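PDB 3QLL: citrate lyase from Yersinia pestis, which is a putative citrate lyase beta subunit, probably a magnesium-binding lyase. Local coordinates for residues D41-A53 with S251-N265. Numbering follows the deposited sequence.
Sequences DTYQTRSWLFTPA and SAKAAIHPAQISTIN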
ATOM      1  N   ASP A  41       9.480  28.295   7.850  1.00103.80           N
ATOM      2  CA  ASP A  41       9.103  27.319   6.825  1.00107.68           C
ATOM      3  C   ASP A  41       9.389  25.874   7.264  1.00 94.13           C
ATOM      4  O   ASP A  41      10.536  25.505   7.545  1.00 87.94           O
ATOM      5  CB  ASP A  41       9.789  27.612   5.487  1.00118.56           C
ATOM      6  CG  ASP A  41       9.406  26.615   4.401  1.00124.68           C
ATOM      7  OD1 ASP A  41       8.193  26.475   4.104  1.00125.47           O
ATOM      8  OD2 ASP A  41      10.315  25.974   3.840  1.00127.73           O
ATOM      9  N   THR A  42       8.335  25.065   7.322  1.00 85.68           N
ATOM     10  CA  THR A  42       8.380  23.726   7.913  1.00 76.45           C
ATOM     11  C   THR A  42       9.327  22.769   7.170  1.00 72.51           C
ATOM     12  O   THR A  42       9.829  21.797   7.771  1.00 63.95           O
ATOM     13  CB  THR A  42       6.977  23.115   8.006  1.00 74.69           C
ATOM     14  OG1 THR A  42       6.042  24.146   8.322  1.00 90.57           O
ATOM     15  CG2 THR A  42       6.929  22.067   9.089  1.00 63.24           C
ATOM     16  N   TYR A  43       9.438  22.960   5.851  1.00 66.04           N
ATOM     17  CA  TYR A  43      10.276  22.114   4.995  1.00 69.93           C
ATOM     18  C   TYR A  43      11.773  22.202   5.419  1.00 72.79           C
ATOM     19  O   TYR A  43      12.543  21.254   5.276  1.00 76.18           O
ATOM     20  CB  TYR A  43      10.118  22.487   3.507  1.00 61.81           C
ATOM     21  CG  TYR A  43       9.140  21.602   2.791  1.00 57.40           C
ATOM     22  CD1 TYR A  43       9.283  20.215   2.789  1.00 72.10           C
ATOM     23  CD2 TYR A  43       8.072  22.149   2.078  1.00 64.83           C
ATOM     24  CE1 TYR A  43       8.361  19.386   2.120  1.00 61.50           C
ATOM     25  CE2 TYR A  43       7.155  21.333   1.398  1.00 67.98           C
ATOM     26  CZ  TYR A  43       7.311  19.964   1.423  1.00 66.98           C
ATOM     27  OH  TYR A  43       6.413  19.189   0.765  1.00 67.52           O
ATOM     28  N   GLN A  44      12.177  23.377   5.883  1.00 65.77           N
ATOM     29  CA  GLN A  44      13.538  23.616   6.336  1.00 79.31           C
ATOM     30  C   GLN A  44      13.911  22.798   7.573  1.00 78.60           C
ATOM     31  O   GLN A  44      15.079  22.478   7.765  1.00 75.32           O
ATOM     32  CB  GLN A  44      13.740  25.098   6.590  1.00 84.37           C
ATOM     33  CG  GLN A  44      14.037  25.842   5.311  1.00105.92           C
ATOM     34  CD  GLN A  44      13.655  27.313   5.411  1.00117.27           C
ATOM     35  OE1 GLN A  44      13.232  27.789   6.470  1.00120.12           O
ATOM     36  NE2 GLN A  44      13.765  28.030   4.291  1.00117.31           N
ATOM     37  N   THR A  45      12.930  22.530   8.431  1.00 73.80           N
ATOM     38  CA  THR A  45      13.155  21.798   9.683  1.00 68.52           C
ATOM     39  C   THR A  45      13.564  20.337   9.424  1.00 68.54           C
ATOM     40  O   THR A  45      13.088  19.699   8.458  1.00 76.88           O
ATOM     41  CB  THR A  45      11.898  21.801  10.596  1.00 50.14           C
ATOM     42  OG1 THR A  45      10.940  20.843  10.149  1.00 52.82           O
ATOM     43  CG2 THR A  45      11.300  23.215  10.694  1.00 54.71           C
ATOM     44  N   ARG A  46      14.448  19.812  10.267  1.00 65.57           N
ATOM     45  CA  ARG A  46      14.981  18.460  10.108  1.00 63.72           C
ATOM     46  C   ARG A  46      14.687  17.644  11.370  1.00 56.86           C
ATOM     47  O   ARG A  46      14.436  16.434  11.288  1.00 52.71           O
ATOM     48  CB  ARG A  46      16.494  18.483   9.863  1.00 60.42           C
ATOM     49  CG  ARG A  46      16.935  19.286   8.666  1.00 62.16           C
ATOM     50  CD  ARG A  46      18.347  19.797   8.807  1.00 52.87           C
ATOM     51  NE  ARG A  46      18.507  20.613  10.011  1.00 61.51           N
ATOM     52  CZ  ARG A  46      19.676  21.091  10.450  1.00 66.46           C
ATOM     53  NH1 ARG A  46      20.803  20.831   9.782  1.00 64.45           N
ATOM     54  NH2 ARG A  46      19.716  21.824  11.560  1.00 52.25           N
ATOM     55  N   SER A  47      14.800  18.299  12.528  1.00 52.80           N
ATOM     56  CA  SER A  47      14.642  17.642  13.827  1.00 60.07           C
ATOM     57  C   SER A  47      13.517  18.243  14.672  1.00 52.47           C
ATOM     58  O   SER A  47      13.464  19.442  14.889  1.00 57.58           O
ATOM     59  CB  SER A  47      15.962  17.700  14.627  1.00 56.09           C
ATOM     60  OG  SER A  47      16.580  18.971  14.519  1.00 62.24           O
ATOM     61  N   TRP A  48      12.648  17.390  15.164  1.00 50.94           N
ATOM     62  CA  TRP A  48      11.605  17.791  16.093  1.00 54.93           C
ATOM     63  C   TRP A  48      11.768  17.058  17.415  1.00 49.57           C
ATOM     64  O   TRP A  48      11.628  15.837  17.472  1.00 46.34           O
ATOM     65  CB  TRP A  48      10.216  17.499  15.505  1.00 47.29           C
ATOM     66  CG  TRP A  48       9.907  18.331  14.308  1.00 56.14           C
ATOM     67  CD1 TRP A  48      10.585  18.339  13.117  1.00 54.20           C
ATOM     68  CD2 TRP A  48       8.821  19.244  14.152  1.00 56.26           C
ATOM     69  NE1 TRP A  48      10.004  19.208  12.246  1.00 57.74           N
ATOM     70  CE2 TRP A  48       8.905  19.770  12.838  1.00 59.08           C
ATOM     71  CE3 TRP A  48       7.769  19.653  14.980  1.00 49.87           C
ATOM     72  CZ2 TRP A  48       7.996  20.711  12.342  1.00 52.22           C
ATOM     73  CZ3 TRP A  48       6.866  20.595  14.492  1.00 57.50           C
ATOM     74  CH2 TRP A  48       6.980  21.110  13.183  1.00 59.66           C
ATOM     75  N   LEU A  49      12.048  17.791  18.477  1.00 56.66           N
ATOM     76  CA  LEU A  49      12.347  17.167  19.771  1.00 56.86           C
ATOM     77  C   LEU A  49      11.187  17.285  20.730  1.00 62.40           C
ATOM     78  O   LEU A  49      10.795  18.402  21.102  1.00 62.68           O
ATOM     79  CB  LEU A  49      13.585  17.783  20.392  1.00 45.60           C
ATOM     80  CG  LEU A  49      14.039  17.209  21.730  1.00 57.77           C
ATOM     81  CD1 LEU A  49      14.429  15.698  21.749  1.00 48.07           C
ATOM     82  CD2 LEU A  49      15.190  18.086  22.182  1.00 59.81           C
ATOM     83  N   PHE A  50      10.684  16.132  21.170  1.00 57.79           N
ATOM     84  CA  PHE A  50       9.648  16.075  22.202  1.00 59.94           C
ATOM     85  C   PHE A  50      10.310  16.255  23.560  1.00 64.66           C
ATOM     86  O   PHE A  50      11.204  15.508  23.911  1.00 64.75           O
ATOM     87  CB  PHE A  50       8.897  14.732  22.181  1.00 54.37           C
ATOM     88  CG  PHE A  50       7.939  14.567  21.046  1.00 55.80           C
ATOM     89  CD1 PHE A  50       6.694  15.192  21.070  1.00 52.31           C
ATOM     90  CD2 PHE A  50       8.260  13.752  19.957  1.00 59.21           C
ATOM     91  CE1 PHE A  50       5.801  15.024  20.027  1.00 60.16           C
ATOM     92  CE2 PHE A  50       7.356  13.574  18.909  1.00 59.72           C
ATOM     93  CZ  PHE A  50       6.131  14.215  18.947  1.00 62.33           C
ATOM     94  N   THR A  51       9.872  17.254  24.313  1.00 59.47           N
ATOM     95  CA  THR A  51      10.221  17.310  25.723  1.00 74.06           C
ATOM     96  C   THR A  51       8.975  17.567  26.581  1.00 65.19           C
ATOM     97  O   THR A  51       8.183  18.480  26.307  1.00 61.27           O
ATOM     98  CB  THR A  51      11.290  18.418  26.002  1.00 84.87           C
ATOM     99  OG1 THR A  51      10.875  19.665  25.425  1.00 85.28           O
ATOM    100  CG2 THR A  51      12.610  18.027  25.378  1.00 91.64           C
ATOM    101  N   PRO A  52       8.812  16.755  27.634  1.00 64.84           N
ATOM    102  CA  PRO A  52       7.671  16.841  28.547  1.00 65.63           C
ATOM    103  C   PRO A  52       7.663  18.193  29.217  1.00 69.93           C
ATOM    104  O   PRO A  52       8.739  18.746  29.469  1.00 72.54           O
ATOM    105  CB  PRO A  52       7.929  15.725  29.556  1.00 71.28           C
ATOM    106  CG  PRO A  52       9.397  15.442  29.452  1.00 75.20           C
ATOM    107  CD  PRO A  52       9.743  15.684  28.015  1.00 68.77           C
ATOM    108  N   ALA A  53       6.486  18.724  29.509  1.00 80.13           N
ATOM    109  CA  ALA A  53       6.419  20.045  30.097  1.00 89.43           C
ATOM    110  C   ALA A  53       7.148  19.987  31.423  1.00 98.81           C
ATOM    111  O   ALA A  53       7.878  20.911  31.754  1.00116.45           O
ATOM    112  CB  ALA A  53       4.985  20.506  30.265  1.00 93.25           C
ATOM    113  N   SER A 251      11.082  14.503   5.254  1.00 48.98           N
ATOM    114  CA  SER A 251      11.942  15.682   5.214  1.00 48.65           C
ATOM    115  C   SER A 251      12.540  15.892   6.574  1.00 57.54           C
ATOM    116  O   SER A 251      13.451  16.707   6.732  1.00 54.55           O
ATOM    117  CB  SER A 251      11.121  16.937   4.842  1.00 44.91           C
ATOM    118  OG  SER A 251      10.421  16.752   3.620  1.00 72.58           O
ATOM    119  N   ALA A 252      11.996  15.194   7.567  1.00 46.58           N
ATOM    120  CA  ALA A 252      12.423  15.401   8.936  1.00 46.16           C
ATOM    121  C   ALA A 252      12.090  14.199   9.764  1.00 48.50           C
ATOM    122  O   ALA A 252      11.303  13.367   9.355  1.00 46.01           O
ATOM    123  CB  ALA A 252      11.789  16.646   9.522  1.00 43.34           C
ATOM    124  N   LYS A 253      12.614  14.168  10.977  1.00 44.68           N
ATOM    125  CA  LYS A 253      12.367  13.063  11.880  1.00 50.63           C
ATOM    126  C   LYS A 253      12.286  13.558  13.339  1.00 55.75           C
ATOM    127  O   LYS A 253      13.083  14.401  13.772  1.00 50.76           O
ATOM    128  CB  LYS A 253      13.470  11.995  11.725  1.00 50.87           C
ATOM    129  CG  LYS A 253      13.337  10.762  12.595  1.00 44.04           C
ATOM    130  CD  LYS A 253      14.377   9.698  12.201  1.00 52.90           C
ATOM    131  CE  LYS A 253      14.239   8.414  13.038  1.00 51.07           C
ATOM    132  NZ  LYS A 253      12.971   7.674  12.771  1.00 44.61           N
ATOM    133  N   ALA A 254      11.316  13.022  14.081  1.00 45.92           N
ATOM    134  CA  ALA A 254      11.153  13.367  15.485  1.00 46.41           C
ATOM    135  C   ALA A 254      12.182  12.678  16.361  1.00 46.26           C
ATOM    136  O   ALA A 254      12.882  11.731  15.949  1.00 53.02           O
ATOM    137  CB  ALA A 254       9.733  13.030  15.966  1.00 42.43           C
ATOM    138  N   ALA A 255      12.223  13.093  17.615  1.00 43.40           N
ATOM    139  CA  ALA A 255      13.247  12.597  18.513  1.00 45.47           C
ATOM    140  C   ALA A 255      12.694  12.671  19.918  1.00 53.28           C
ATOM    141  O   ALA A 255      11.836  13.490  20.200  1.00 58.38           O
ATOM    142  CB  ALA A 255      14.547  13.420  18.377  1.00 45.97           C
ATOM    143  N   ILE A 256      13.213  11.841  20.808  1.00 65.65           N
ATOM    144  CA  ILE A 256      12.685  11.795  22.160  1.00 66.99           C
ATOM    145  C   ILE A 256      13.836  11.971  23.134  1.00 72.04           C
ATOM    146  O   ILE A 256      13.642  11.890  24.338  1.00 79.39           O
ATOM    147  CB  ILE A 256      11.925  10.463  22.445  1.00 58.88           C
ATOM    148  CG1 ILE A 256      12.491   9.310  21.617  1.00 63.86           C
ATOM    149  CG2 ILE A 256      10.446  10.613  22.134  1.00 53.31           C
ATOM    150  CD1 ILE A 256      13.759   8.721  22.155  1.00 71.23           C
ATOM    151  N   HIS A 257      15.016  12.281  22.599  1.00 74.80           N
ATOM    152  CA  HIS A 257      16.206  12.541  23.412  1.00 79.45           C
ATOM    153  C   HIS A 257      17.222  13.383  22.631  1.00 77.19           C
ATOM    154  O   HIS A 257      17.467  13.116  21.450  1.00 81.76           O
ATOM    155  CB  HIS A 257      16.846  11.214  23.846  1.00 79.85           C
ATOM    156  CG  HIS A 257      17.908  11.370  24.891  1.00 84.25           C
ATOM    157  ND1 HIS A 257      19.076  12.069  24.667  1.00 87.12           N
ATOM    158  CD2 HIS A 257      17.977  10.919  26.168  1.00 87.85           C
ATOM    159  CE1 HIS A 257      19.818  12.041  25.760  1.00 85.01           C
ATOM    160  NE2 HIS A 257      19.176  11.349  26.684  1.00 83.89           N
ATOM    161  N   PRO A 258      17.777  14.432  23.263  1.00 75.48           N
ATOM    162  CA  PRO A 258      18.690  15.379  22.600  1.00 74.53           C
ATOM    163  C   PRO A 258      19.947  14.733  21.976  1.00 69.80           C
ATOM    164  O   PRO A 258      20.552  15.324  21.081  1.00 77.90           O
ATOM    165  CB  PRO A 258      19.101  16.323  23.742  1.00 80.61           C
ATOM    166  CG  PRO A 258      17.992  16.240  24.746  1.00 76.43           C
ATOM    167  CD  PRO A 258      17.503  14.811  24.663  1.00 79.58           C
ATOM    168  N   ALA A 259      20.337  13.552  22.441  1.00 59.55           N
ATOM    169  CA  ALA A 259      21.475  12.831  21.848  1.00 68.94           C
ATOM    170  C   ALA A 259      21.224  12.425  20.383  1.00 65.77           C
ATOM    171  O   ALA A 259      22.166  12.185  19.609  1.00 68.67           O
ATOM    172  CB  ALA A 259      21.801  11.601  22.674  1.00 63.74           C
ATOM    173  N   GLN A 260      19.952  12.312  20.020  1.00 52.46           N
ATOM    174  CA  GLN A 260      19.606  11.890  18.679  1.00 61.07           C
ATOM    175  C   GLN A 260      19.686  13.054  17.703  1.00 60.54           C
ATOM    176  O   GLN A 260      19.862  12.830  16.499  1.00 61.87           O
ATOM    177  CB  GLN A 260      18.196  11.274  18.655  1.00 61.75           C
ATOM    178  CG  GLN A 260      18.021  10.001  19.446  1.00 53.20           C
ATOM    179  CD  GLN A 260      16.575   9.516  19.453  1.00 54.25           C
ATOM    180  OE1 GLN A 260      15.628  10.319  19.375  1.00 53.57           O
ATOM    181  NE2 GLN A 260      16.393   8.205  19.547  1.00 54.47           N
ATOM    182  N   ILE A 261      19.665  14.275  18.239  1.00 55.56           N
ATOM    183  CA  ILE A 261      19.469  15.470  17.418  1.00 67.57           C
ATOM    184  C   ILE A 261      20.555  15.696  16.375  1.00 72.76           C
ATOM    185  O   ILE A 261      20.249  16.000  15.224  1.00 73.10           O
ATOM    186  CB  ILE A 261      19.316  16.749  18.286  1.00 63.21           C
ATOM    187  CG1 ILE A 261      18.054  16.653  19.142  1.00 63.52           C
ATOM    188  CG2 ILE A 261      19.195  17.998  17.418  1.00 67.89           C
ATOM    189  CD1 ILE A 261      16.822  16.451  18.344  1.00 67.07           C
ATOM    190  N   SER A 262      21.817  15.573  16.774  1.00 79.06           N
ATOM    191  CA  SER A 262      22.914  15.854  15.857  1.00 80.41           C
ATOM    192  C   SER A 262      22.917  14.828  14.711  1.00 67.26           C
ATOM    193  O   SER A 262      23.125  15.182  13.550  1.00 65.64           O
ATOM    194  CB  SER A 262      24.271  15.865  16.597  1.00 78.84           C
ATOM    195  OG  SER A 262      24.813  14.573  16.810  1.00 80.63           O
ATOM    196  N   THR A 263      22.680  13.565  15.040  1.00 57.77           N
ATOM    197  CA  THR A 263      22.578  12.523  14.014  1.00 60.11           C
ATOM    198  C   THR A 263      21.486  12.830  12.977  1.00 59.38           C
ATOM    199  O   THR A 263      21.734  12.756  11.767  1.00 57.75           O
ATOM    200  CB  THR A 263      22.275  11.152  14.661  1.00 61.80           C
ATOM    201  OG1 THR A 263      23.352  10.796  15.560  1.00 62.89           O
ATOM    202  CG2 THR A 263      22.164  10.092  13.617  1.00 50.95           C
ATOM    203  N   ILE A 264      20.314  13.229  13.455  1.00 50.79           N
ATOM    204  CA  ILE A 264      19.186  13.509  12.591  1.00 51.18           C
ATOM    205  C   ILE A 264      19.477  14.764  11.742  1.00 62.38           C
ATOM    206  O   ILE A 264      19.210  14.793  10.531  1.00 67.02           O
ATOM    207  CB  ILE A 264      17.894  13.705  13.396  1.00 49.82           C
ATOM    208  CG1 ILE A 264      17.404  12.366  13.967  1.00 62.78           C
ATOM    209  CG2 ILE A 264      16.837  14.367  12.537  1.00 43.75           C
ATOM    210  CD1 ILE A 264      16.248  12.505  14.986  1.00 59.18           C
ATOM    211  N   ASN A 265      20.004  15.809  12.376  1.00 58.75           N
ATOM    212  CA  ASN A 265      20.380  17.020  11.658  1.00 62.68           C
ATOM    213  C   ASN A 265      21.340  16.798  10.513  1.00 65.22           C
ATOM    214  O   ASN A 265      21.095  17.216   9.378  1.00 68.87           O
ATOM    215  CB  ASN A 265      20.965  18.051  12.622  1.00 60.71           C
ATOM    216  CG  ASN A 265      19.887  18.726  13.435  1.00 67.15           C
ATOM    217  OD1 ASN A 265      18.709  18.620  13.100  1.00 66.63           O
ATOM    218  ND2 ASN A 265      20.272  19.449  14.473  1.00 70.12           N
TER
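Leu-49 and Ile-261 meet on the outer side of the sheet, Leu-49 CB lying 4.1 Å from Ile-261 CD1. The extended chi1 of Leu-49 (-179°) sets CG beside the carbonyl carbon; CD1 lies 4.1 Å from Ala-255 CB and CD2 reaches the Pro-258 ring. Further along helix 261-267, Ile-264 CG2 packs against Ser-47 CB. Trp-48 and Ala-254 lie on the inner face of the sheet. Phe-50 CE2 is 3.8 Å from Ala-254 CB, and the Phe-50 side chain also touches Arg-107, a predicted substrate-binding residue.

The two strands are the first and last of an eight-stranded parallel beta/alpha (TIM) barrel, and their pairing closes it. Phe-50 N bonds to Ala-255 O at 3.0 Å. Lys-253 N bonds to Arg-46 O at 2.9 Å. Two weak bonds lie between them: Trp-48 N to Lys-253 O and Ala-255 N to Trp-48 O.

At the polar edge, Ser-47 OG donates to Asn-265 OD1 (2.6 Å) and also bonds to Asp-68 N. The Asn-265 amide stacks on one face of the Arg-46 guanidinium, the planes 12° apart. Arg-46 NE forms a salt bridge with Asp-68, and NH1 bonds to Thr-269.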